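Local coordinates for plasmin and fibronectin-binding protein A (Streptococcus pneumoniae, PDB 4MR0), which acts as a surface adhesin and invasin that binds human fibronectin, plasmin, plasminogen and serum albumin, at residues Phe381-Asp395 with Asp426-Asn439. Sequence-based numbering, arbitrary orientation.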
ATOM      1  N   PHE A 381       6.073   3.222   2.148  1.00 14.59           N
ATOM      2  CA  PHE A 381       6.492   3.838   0.900  1.00 15.14           C
ATOM      3  C   PHE A 381       7.738   4.709   1.006  1.00 14.82           C
ATOM      4  O   PHE A 381       8.098   5.182   2.087  1.00 15.17           O
ATOM      5  CB  PHE A 381       5.353   4.718   0.366  1.00 13.63           C
ATOM      6  CG  PHE A 381       4.948   5.822   1.317  1.00 15.31           C
ATOM      7  CD1 PHE A 381       4.045   5.580   2.352  1.00 16.08           C
ATOM      8  CD2 PHE A 381       5.511   7.093   1.207  1.00 14.28           C
ATOM      9  CE1 PHE A 381       3.711   6.590   3.267  1.00 16.38           C
ATOM     10  CE2 PHE A 381       5.183   8.110   2.122  1.00 17.06           C
ATOM     11  CZ  PHE A 381       4.283   7.853   3.151  1.00 15.83           C
ATOM     12  N   THR A 382       8.384   4.907  -0.141  1.00 12.80           N
ATOM     13  CA  THR A 382       9.542   5.783  -0.258  1.00 14.97           C
ATOM     14  C   THR A 382       9.307   6.532  -1.564  1.00 14.51           C
ATOM     15  O   THR A 382       8.856   5.943  -2.541  1.00 17.69           O
ATOM     16  CB  THR A 382      10.898   5.013  -0.347  1.00 13.80           C
ATOM     17  OG1 THR A 382      11.972   5.956  -0.492  1.00 16.53           O
ATOM     18  CG2 THR A 382      10.916   4.065  -1.547  1.00 13.51           C
ATOM     19  N   GLY A 383       9.586   7.830  -1.581  1.00 14.99           N
ATOM     20  CA  GLY A 383       9.384   8.592  -2.797  1.00 17.39           C
ATOM     21  C   GLY A 383       7.984   9.127  -3.069  1.00 17.96           C
ATOM     22  O   GLY A 383       7.554   9.156  -4.221  1.00 18.58           O
ATOM     23  N   PHE A 384       7.261   9.530  -2.026  1.00 17.75           N
ATOM     24  CA  PHE A 384       5.921  10.112  -2.194  1.00 15.70           C
ATOM     25  C   PHE A 384       5.990  11.566  -1.727  1.00 14.93           C
ATOM     26  O   PHE A 384       6.801  11.907  -0.871  1.00 15.39           O
ATOM     27  CB  PHE A 384       4.869   9.403  -1.327  1.00 13.63           C
ATOM     28  CG  PHE A 384       4.329   8.121  -1.908  1.00 14.59           C
ATOM     29  CD1 PHE A 384       4.826   7.598  -3.101  1.00 14.61           C
ATOM     30  CD2 PHE A 384       3.334   7.416  -1.230  1.00 12.54           C
ATOM     31  CE1 PHE A 384       4.341   6.388  -3.608  1.00 15.14           C
ATOM     32  CE2 PHE A 384       2.840   6.207  -1.727  1.00 15.15           C
ATOM     33  CZ  PHE A 384       3.349   5.693  -2.921  1.00 14.37           C
ATOM     34  N   THR A 385       5.129  12.412  -2.276  1.00 13.91           N
ATOM     35  CA  THR A 385       5.080  13.812  -1.873  1.00 15.24           C
ATOM     36  C   THR A 385       3.616  14.195  -1.678  1.00 15.15           C
ATOM     37  O   THR A 385       2.775  13.914  -2.532  1.00 16.43           O
ATOM     38  CB  THR A 385       5.720  14.727  -2.929  1.00 16.57           C
ATOM     39  OG1 THR A 385       7.055  14.275  -3.204  1.00 19.74           O
ATOM     40  CG2 THR A 385       5.778  16.169  -2.418  1.00 16.64           C
ATOM     41  N   ASP A 386       3.315  14.818  -0.542  1.00 13.97           N
ATOM     42  CA  ASP A 386       1.949  15.223  -0.213  1.00 15.55           C
ATOM     43  C   ASP A 386       1.073  13.981  -0.066  1.00 15.82           C
ATOM     44  O   ASP A 386       0.303  13.620  -0.958  1.00 15.37           O
ATOM     45  CB  ASP A 386       1.380  16.160  -1.287  1.00 15.46           C
ATOM     46  CG  ASP A 386      -0.034  16.631  -0.965  1.00 21.15           C
ATOM     47  OD1 ASP A 386      -0.468  16.490   0.205  1.00 19.59           O
ATOM     48  OD2 ASP A 386      -0.713  17.153  -1.880  1.00 21.11           O
ATOM     49  N   VAL A 387       1.218  13.331   1.082  1.00 15.32           N
ATOM     50  CA  VAL A 387       0.476  12.124   1.396  1.00 13.99           C
ATOM     51  C   VAL A 387      -0.401  12.362   2.608  1.00 14.11           C
ATOM     52  O   VAL A 387      -0.010  13.076   3.538  1.00 14.89           O
ATOM     53  CB  VAL A 387       1.435  10.969   1.735  1.00 14.55           C
ATOM     54  CG1 VAL A 387       0.648   9.705   2.027  1.00 15.01           C
ATOM     55  CG2 VAL A 387       2.410  10.751   0.587  1.00 16.65           C
ATOM     56  N   LEU A 388      -1.589  11.771   2.593  1.00 13.85           N
ATOM     57  CA  LEU A 388      -2.505  11.896   3.713  1.00 13.17           C
ATOM     58  C   LEU A 388      -3.010  10.509   4.085  1.00 12.56           C
ATOM     59  O   LEU A 388      -3.703   9.855   3.301  1.00 14.88           O
ATOM     60  CB  LEU A 388      -3.689  12.809   3.363  1.00 13.21           C
ATOM     61  CG  LEU A 388      -4.762  12.926   4.461  1.00 14.64           C
ATOM     62  CD1 LEU A 388      -4.126  13.471   5.743  1.00 13.19           C
ATOM     63  CD2 LEU A 388      -5.901  13.835   3.993  1.00 14.83           C
ATOM     64  N   ILE A 389      -2.626  10.057   5.272  1.00 11.96           N
ATOM     65  CA  ILE A 389      -3.035   8.761   5.803  1.00 12.72           C
ATOM     66  C   ILE A 389      -3.917   9.143   6.983  1.00 14.20           C
ATOM     67  O   ILE A 389      -3.419   9.465   8.067  1.00 13.77           O
ATOM     68  CB  ILE A 389      -1.814   7.967   6.285  1.00 13.37           C
ATOM     69  CG1 ILE A 389      -0.852   7.766   5.109  1.00 13.70           C
ATOM     70  CG2 ILE A 389      -2.260   6.629   6.855  1.00 16.03           C
ATOM     71  CD1 ILE A 389       0.584   7.494   5.517  1.00 13.27           C
ATOM     72  N   LYS A 390      -5.228   9.097   6.766  1.00 14.55           N
ATOM     73  CA  LYS A 390      -6.172   9.536   7.784  1.00 16.44           C
ATOM     74  C   LYS A 390      -7.390   8.670   8.067  1.00 15.26           C
ATOM     75  O   LYS A 390      -8.017   8.116   7.153  1.00 11.73           O
ATOM     76  CB  LYS A 390      -6.626  10.948   7.409  1.00 19.69           C
ATOM     77  CG  LYS A 390      -7.687  11.559   8.297  1.00 22.88           C
ATOM     78  CD  LYS A 390      -7.745  13.058   8.052  1.00 27.72           C
ATOM     79  CE  LYS A 390      -9.152  13.530   7.740  1.00 31.29           C
ATOM     80  NZ  LYS A 390      -9.658  12.929   6.474  1.00 32.68           N
ATOM     81  N   GLY A 391      -7.719   8.571   9.356  1.00 14.56           N
ATOM     82  CA  GLY A 391      -8.883   7.816   9.788  1.00 15.51           C
ATOM     83  C   GLY A 391      -8.905   6.330   9.500  1.00 15.04           C
ATOM     84  O   GLY A 391      -9.984   5.734   9.403  1.00 16.33           O
ATOM     85  N   ASN A 392      -7.730   5.725   9.370  1.00 14.73           N
ATOM     86  CA  ASN A 392      -7.634   4.299   9.091  1.00 15.38           C
ATOM     87  C   ASN A 392      -7.543   3.502  10.388  1.00 17.64           C
ATOM     88  O   ASN A 392      -7.197   4.038  11.437  1.00 15.29           O
ATOM     89  CB  ASN A 392      -6.391   4.011   8.249  1.00 15.23           C
ATOM     90  CG  ASN A 392      -6.415   4.722   6.914  1.00 14.51           C
ATOM     91  OD1 ASN A 392      -7.084   4.284   5.977  1.00 13.45           O
ATOM     92  ND2 ASN A 392      -5.690   5.837   6.824  1.00 11.69           N
ATOM     93  N   ARG A 393      -7.868   2.220  10.306  1.00 18.78           N
ATOM     94  CA  ARG A 393      -7.787   1.334  11.456  1.00 19.68           C
ATOM     95  C   ARG A 393      -6.750   0.250  11.147  1.00 19.60           C
ATOM     96  O   ARG A 393      -6.900  -0.512  10.191  1.00 18.70           O
ATOM     97  CB  ARG A 393      -9.153   0.703  11.730  1.00 23.98           C
ATOM     98  CG  ARG A 393      -9.103  -0.447  12.711  1.00 30.74           C
ATOM     99  CD  ARG A 393     -10.495  -0.954  13.023  1.00 36.04           C
ATOM    100  NE  ARG A 393     -10.453  -2.194  13.792  1.00 42.09           N
ATOM    101  CZ  ARG A 393     -11.533  -2.842  14.218  1.00 44.84           C
ATOM    102  NH1 ARG A 393     -12.744  -2.366  13.949  1.00 45.99           N
ATOM    103  NH2 ARG A 393     -11.402  -3.973  14.902  1.00 45.78           N
ATOM    104  N   PHE A 394      -5.690   0.191  11.944  1.00 19.42           N
ATOM    105  CA  PHE A 394      -4.643  -0.810  11.735  1.00 20.20           C
ATOM    106  C   PHE A 394      -4.679  -1.805  12.880  1.00 22.77           C
ATOM    107  O   PHE A 394      -4.364  -1.446  14.020  1.00 24.06           O
ATOM    108  CB  PHE A 394      -3.249  -0.175  11.721  1.00 18.16           C
ATOM    109  CG  PHE A 394      -3.054   0.890  10.676  1.00 18.13           C
ATOM    110  CD1 PHE A 394      -3.707   2.119  10.778  1.00 17.33           C
ATOM    111  CD2 PHE A 394      -2.159   0.687   9.624  1.00 16.23           C
ATOM    112  CE1 PHE A 394      -3.466   3.134   9.852  1.00 16.08           C
ATOM    113  CE2 PHE A 394      -1.907   1.688   8.693  1.00 16.81           C
ATOM    114  CZ  PHE A 394      -2.558   2.919   8.803  1.00 18.24           C
ATOM    115  N   ASP A 395      -5.054  -3.046  12.590  1.00 21.99           N
ATOM    116  CA  ASP A 395      -5.095  -4.067  13.628  1.00 24.34           C
ATOM    117  C   ASP A 395      -3.926  -5.026  13.458  1.00 25.26           C
ATOM    118  O   ASP A 395      -3.509  -5.322  12.337  1.00 23.74           O
ATOM    119  CB  ASP A 395      -6.408  -4.851  13.576  1.00 26.09           C
ATOM    120  CG  ASP A 395      -7.610  -4.016  13.994  1.00 29.62           C
ATOM    121  OD1 ASP A 395      -7.499  -3.246  14.975  1.00 32.21           O
ATOM    122  OD2 ASP A 395      -8.674  -4.144  13.353  1.00 31.63           O
ATOM    123  N   ASP A 426      14.788  12.545  -3.860  1.00 24.63           N
ATOM    124  CA  ASP A 426      13.668  13.343  -3.394  1.00 24.17           C
ATOM    125  C   ASP A 426      12.901  12.435  -2.433  1.00 22.26           C
ATOM    126  O   ASP A 426      11.882  11.848  -2.801  1.00 22.27           O
ATOM    127  CB  ASP A 426      12.777  13.729  -4.579  1.00 25.12           C
ATOM    128  CG  ASP A 426      11.687  14.723  -4.202  1.00 28.34           C
ATOM    129  OD1 ASP A 426      11.572  15.078  -3.007  1.00 26.36           O
ATOM    130  OD2 ASP A 426      10.945  15.152  -5.112  1.00 29.09           O
ATOM    131  N   LEU A 427      13.413  12.303  -1.210  1.00 18.52           N
ATOM    132  CA  LEU A 427      12.780  11.457  -0.209  1.00 17.04           C
ATOM    133  C   LEU A 427      11.444  12.038   0.247  1.00 14.95           C
ATOM    134  O   LEU A 427      11.141  13.201  -0.017  1.00 16.46           O
ATOM    135  CB  LEU A 427      13.722  11.266   0.986  1.00 17.97           C
ATOM    136  CG  LEU A 427      15.106  10.703   0.614  1.00 17.23           C
ATOM    137  CD1 LEU A 427      16.011  10.733   1.841  1.00 17.29           C
ATOM    138  CD2 LEU A 427      14.973   9.281   0.070  1.00 14.93           C
ATOM    139  N   ASN A 428      10.651  11.216   0.928  1.00 14.47           N
ATOM    140  CA  ASN A 428       9.325  11.611   1.410  1.00 14.85           C
ATOM    141  C   ASN A 428       9.227  13.009   2.020  1.00 15.78           C
ATOM    142  O   ASN A 428      10.009  13.370   2.895  1.00 15.76           O
ATOM    143  CB  ASN A 428       8.814  10.608   2.455  1.00 14.31           C
ATOM    144  CG  ASN A 428       8.606   9.215   1.892  1.00 14.95           C
ATOM    145  OD1 ASN A 428       8.118   9.046   0.778  1.00 14.67           O
ATOM    146  ND2 ASN A 428       8.953   8.204   2.682  1.00 14.97           N
ATOM    147  N   LYS A 429       8.246  13.786   1.564  1.00 15.32           N
ATOM    148  CA  LYS A 429       8.006  15.124   2.098  1.00 16.03           C
ATOM    149  C   LYS A 429       6.503  15.379   2.142  1.00 15.84           C
ATOM    150  O   LYS A 429       5.748  14.831   1.332  1.00 13.73           O
ATOM    151  CB  LYS A 429       8.669  16.198   1.229  1.00 14.96           C
ATOM    152  CG  LYS A 429      10.186  16.150   1.219  1.00 17.55           C
ATOM    153  CD  LYS A 429      10.758  17.180   0.253  1.00 18.35           C
ATOM    154  CE  LYS A 429      12.244  16.938   0.034  1.00 19.42           C
ATOM    155  NZ  LYS A 429      12.465  15.578  -0.532  1.00 16.84           N
ATOM    156  N   GLN A 430       6.074  16.210   3.086  1.00 15.04           N
ATOM    157  CA  GLN A 430       4.661  16.540   3.216  1.00 14.70           C
ATOM    158  C   GLN A 430       3.831  15.287   3.454  1.00 14.73           C
ATOM    159  O   GLN A 430       2.963  14.938   2.654  1.00 16.04           O
ATOM    160  CB  GLN A 430       4.174  17.260   1.953  1.00 17.62           C
ATOM    161  CG  GLN A 430       4.874  18.593   1.705  1.00 23.24           C
ATOM    162  CD  GLN A 430       4.576  19.167   0.331  1.00 28.71           C
ATOM    163  OE1 GLN A 430       5.447  19.201  -0.543  1.00 33.91           O
ATOM    164  NE2 GLN A 430       3.343  19.615   0.131  1.00 30.80           N
ATOM    165  N   VAL A 431       4.111  14.607   4.557  1.00 11.62           N
ATOM    166  CA  VAL A 431       3.374  13.410   4.907  1.00 10.95           C
ATOM    167  C   VAL A 431       2.575  13.699   6.165  1.00 12.24           C
ATOM    168  O   VAL A 431       3.123  14.152   7.175  1.00 11.51           O
ATOM    169  CB  VAL A 431       4.310  12.206   5.184  1.00 12.15           C
ATOM    170  CG1 VAL A 431       3.483  11.006   5.622  1.00 12.18           C
ATOM    171  CG2 VAL A 431       5.121  11.867   3.935  1.00 12.04           C
ATOM    172  N   VAL A 432       1.274  13.439   6.096  1.00 13.87           N
ATOM    173  CA  VAL A 432       0.400  13.651   7.237  1.00 11.97           C
ATOM    174  C   VAL A 432      -0.206  12.315   7.634  1.00 13.15           C
ATOM    175  O   VAL A 432      -0.817  11.623   6.815  1.00 13.56           O
ATOM    176  CB  VAL A 432      -0.731  14.661   6.903  1.00 12.10           C
ATOM    177  CG1 VAL A 432      -1.691  14.797   8.090  1.00 12.76           C
ATOM    178  CG2 VAL A 432      -0.128  16.014   6.565  1.00 11.90           C
ATOM    179  N   ILE A 433      -0.001  11.950   8.895  1.00 13.43           N
ATOM    180  CA  ILE A 433      -0.519  10.714   9.465  1.00 14.32           C
ATOM    181  C   ILE A 433      -1.416  11.201  10.595  1.00 14.83           C
ATOM    182  O   ILE A 433      -0.934  11.563  11.669  1.00 15.18           O
ATOM    183  CB  ILE A 433       0.637   9.858  10.019  1.00 14.07           C
ATOM    184  CG1 ILE A 433       1.598   9.516   8.876  1.00 16.05           C
ATOM    185  CG2 ILE A 433       0.102   8.586  10.646  1.00 15.63           C
ATOM    186  CD1 ILE A 433       2.922   8.938   9.338  1.00 15.69           C
ATOM    187  N   ALA A 434      -2.721  11.206  10.357  1.00 14.42           N
ATOM    188  CA  ALA A 434      -3.642  11.732  11.352  1.00 15.69           C
ATOM    189  C   ALA A 434      -4.893  10.928  11.633  1.00 14.48           C
ATOM    190  O   ALA A 434      -5.427  10.254  10.759  1.00 14.33           O
ATOM    191  CB  ALA A 434      -4.045  13.136  10.945  1.00 15.45           C
ATOM    192  N   GLU A 435      -5.349  11.014  12.877  1.00 16.23           N
ATOM    193  CA  GLU A 435      -6.581  10.369  13.303  1.00 17.57           C
ATOM    194  C   GLU A 435      -6.741   8.891  12.951  1.00 15.96           C
ATOM    195  O   GLU A 435      -7.845   8.441  12.637  1.00 16.77           O
ATOM    196  CB  GLU A 435      -7.764  11.164  12.737  1.00 18.98           C
ATOM    197  CG  GLU A 435      -7.776  12.636  13.159  1.00 21.31           C
ATOM    198  CD  GLU A 435      -8.409  13.551  12.118  1.00 26.85           C
ATOM    199  OE1 GLU A 435      -9.582  13.321  11.740  1.00 26.93           O
ATOM    200  OE2 GLU A 435      -7.729  14.508  11.677  1.00 27.27           O
ATOM    201  N   ASN A 436      -5.649   8.138  13.003  1.00 15.55           N
ATOM    202  CA  ASN A 436      -5.703   6.706  12.718  1.00 15.75           C
ATOM    203  C   ASN A 436      -5.767   5.961  14.049  1.00 15.99           C
ATOM    204  O   ASN A 436      -5.281   6.459  15.065  1.00 17.08           O
ATOM    205  CB  ASN A 436      -4.450   6.258  11.956  1.00 12.65           C
ATOM    206  CG  ASN A 436      -4.309   6.937  10.611  1.00 12.07           C
ATOM    207  OD1 ASN A 436      -4.993   6.586   9.654  1.00 13.19           O
ATOM    208  ND2 ASN A 436      -3.428   7.927  10.538  1.00 11.33           N
ATOM    209  N   ILE A 437      -6.362   4.774  14.046  1.00 17.13           N
ATOM    210  CA  ILE A 437      -6.449   3.977  15.264  1.00 18.01           C
ATOM    211  C   ILE A 437      -5.610   2.721  15.067  1.00 19.13           C
ATOM    212  O   ILE A 437      -5.722   2.050  14.037  1.00 19.00           O
ATOM    213  CB  ILE A 437      -7.896   3.534  15.581  1.00 20.33           C
ATOM    214  CG1 ILE A 437      -8.816   4.750  15.677  1.00 20.55           C
ATOM    215  CG2 ILE A 437      -7.923   2.756  16.901  1.00 19.85           C
ATOM    216  CD1 ILE A 437      -9.213   5.327  14.334  1.00 25.58           C
ATOM    217  N   PHE A 438      -4.762   2.416  16.044  1.00 18.94           N
ATOM    218  CA  PHE A 438      -3.930   1.219  15.975  1.00 18.11           C
ATOM    219  C   PHE A 438      -4.241   0.317  17.169  1.00 21.21           C
ATOM    220  O   PHE A 438      -4.251   0.777  18.314  1.00 20.77           O
ATOM    221  CB  PHE A 438      -2.434   1.570  16.012  1.00 17.52           C
ATOM    222  CG  PHE A 438      -1.985   2.514  14.925  1.00 17.53           C
ATOM    223  CD1 PHE A 438      -2.280   3.873  14.995  1.00 14.21           C
ATOM    224  CD2 PHE A 438      -1.244   2.045  13.846  1.00 15.58           C
ATOM    225  CE1 PHE A 438      -1.834   4.757  14.012  1.00 17.18           C
ATOM    226  CE2 PHE A 438      -0.792   2.919  12.856  1.00 17.14           C
ATOM    227  CZ  PHE A 438      -1.089   4.276  12.937  1.00 16.67           C
ATOM    228  N   ASN A 439      -4.509  -0.959  16.896  1.00 20.37           N
ATOM    229  CA  ASN A 439      -4.777  -1.940  17.945  1.00 24.00           C
ATOM    230  C   ASN A 439      -3.706  -2.999  17.758  1.00 23.96           C
ATOM    231  O   ASN A 439      -3.806  -3.844  16.872  1.00 24.31           O
ATOM    232  CB  ASN A 439      -6.175  -2.542  17.780  1.00 25.46           C
ATOM    233  CG  ASN A 439      -7.266  -1.499  17.901  1.00 28.48           C
ATOM    234  OD1 ASN A 439      -7.353  -0.796  18.909  1.00 27.32           O
ATOM    235  ND2 ASN A 439      -8.101  -1.387  16.872  1.00 28.89           N
TER
HETATM  236  O   HOH W   1      11.601   8.566   0.790  1.00 18.71           O
HETATM  237  O   HOH W   2       9.247  14.406  -1.599  1.00 17.87           O
HETATM  238  O   HOH W   3       8.055  15.689  -5.164  1.00 24.75           O
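Phe394 and Phe438 stack in register, and Asn392 and Asn436 lie side by side, where two successive coils of a right-handed parallel beta-helix, the pectate lyase-like fold, lie one on the other. Strands 387-390 and 431-434 run parallel with axes 4.8 Å apart, and both chains bend before continuing as 393-395 and 437-439. At this bend the two asparagines form part of an inward-facing asparagine row. Their amide planes lie only 8° apart, and Asn392 ND2 donates to Asn436 OD1 in the carbonyl plane (3.0 Å). The same oxygen accepts Asn392 N, while Asn436 ND2 reaches Ile389 O from above its carbonyl plane, on the face opposite Ala434 N. Three hydrogen bonds thus hold this buried amide. Asn392 in turn is held by the preceding coil, its OD1 by Asn369 N and its ND2 by Ile366 O.

Next in the core, the phenylalanine rings form an offset stack, centroids 4.6 Å apart and planes at 13°, with Phe438 CE2 over the rim of Phe394. Both CG atoms stand beside the backbone N, and with chi2 also alike the rings are nearly parallel. Ile389 and Ile433 lie side by side on the same interior face, CD1 to CG1 4.0 Å; Leu388 CD1 meets Val432 CG1 on the outer face.

Near the other corner, Asn428 turns its amide into the 381-384 turn: OD1 accepts Phe384 N, and ND2 donates to Phe381 O. At the far end, Asp395, also bonded to His370, pairs through OD2 with Arg393 NE, while its OD1 takes Asn439 ND2 at 2.7 Å, nearly in the Asn439 amide plane.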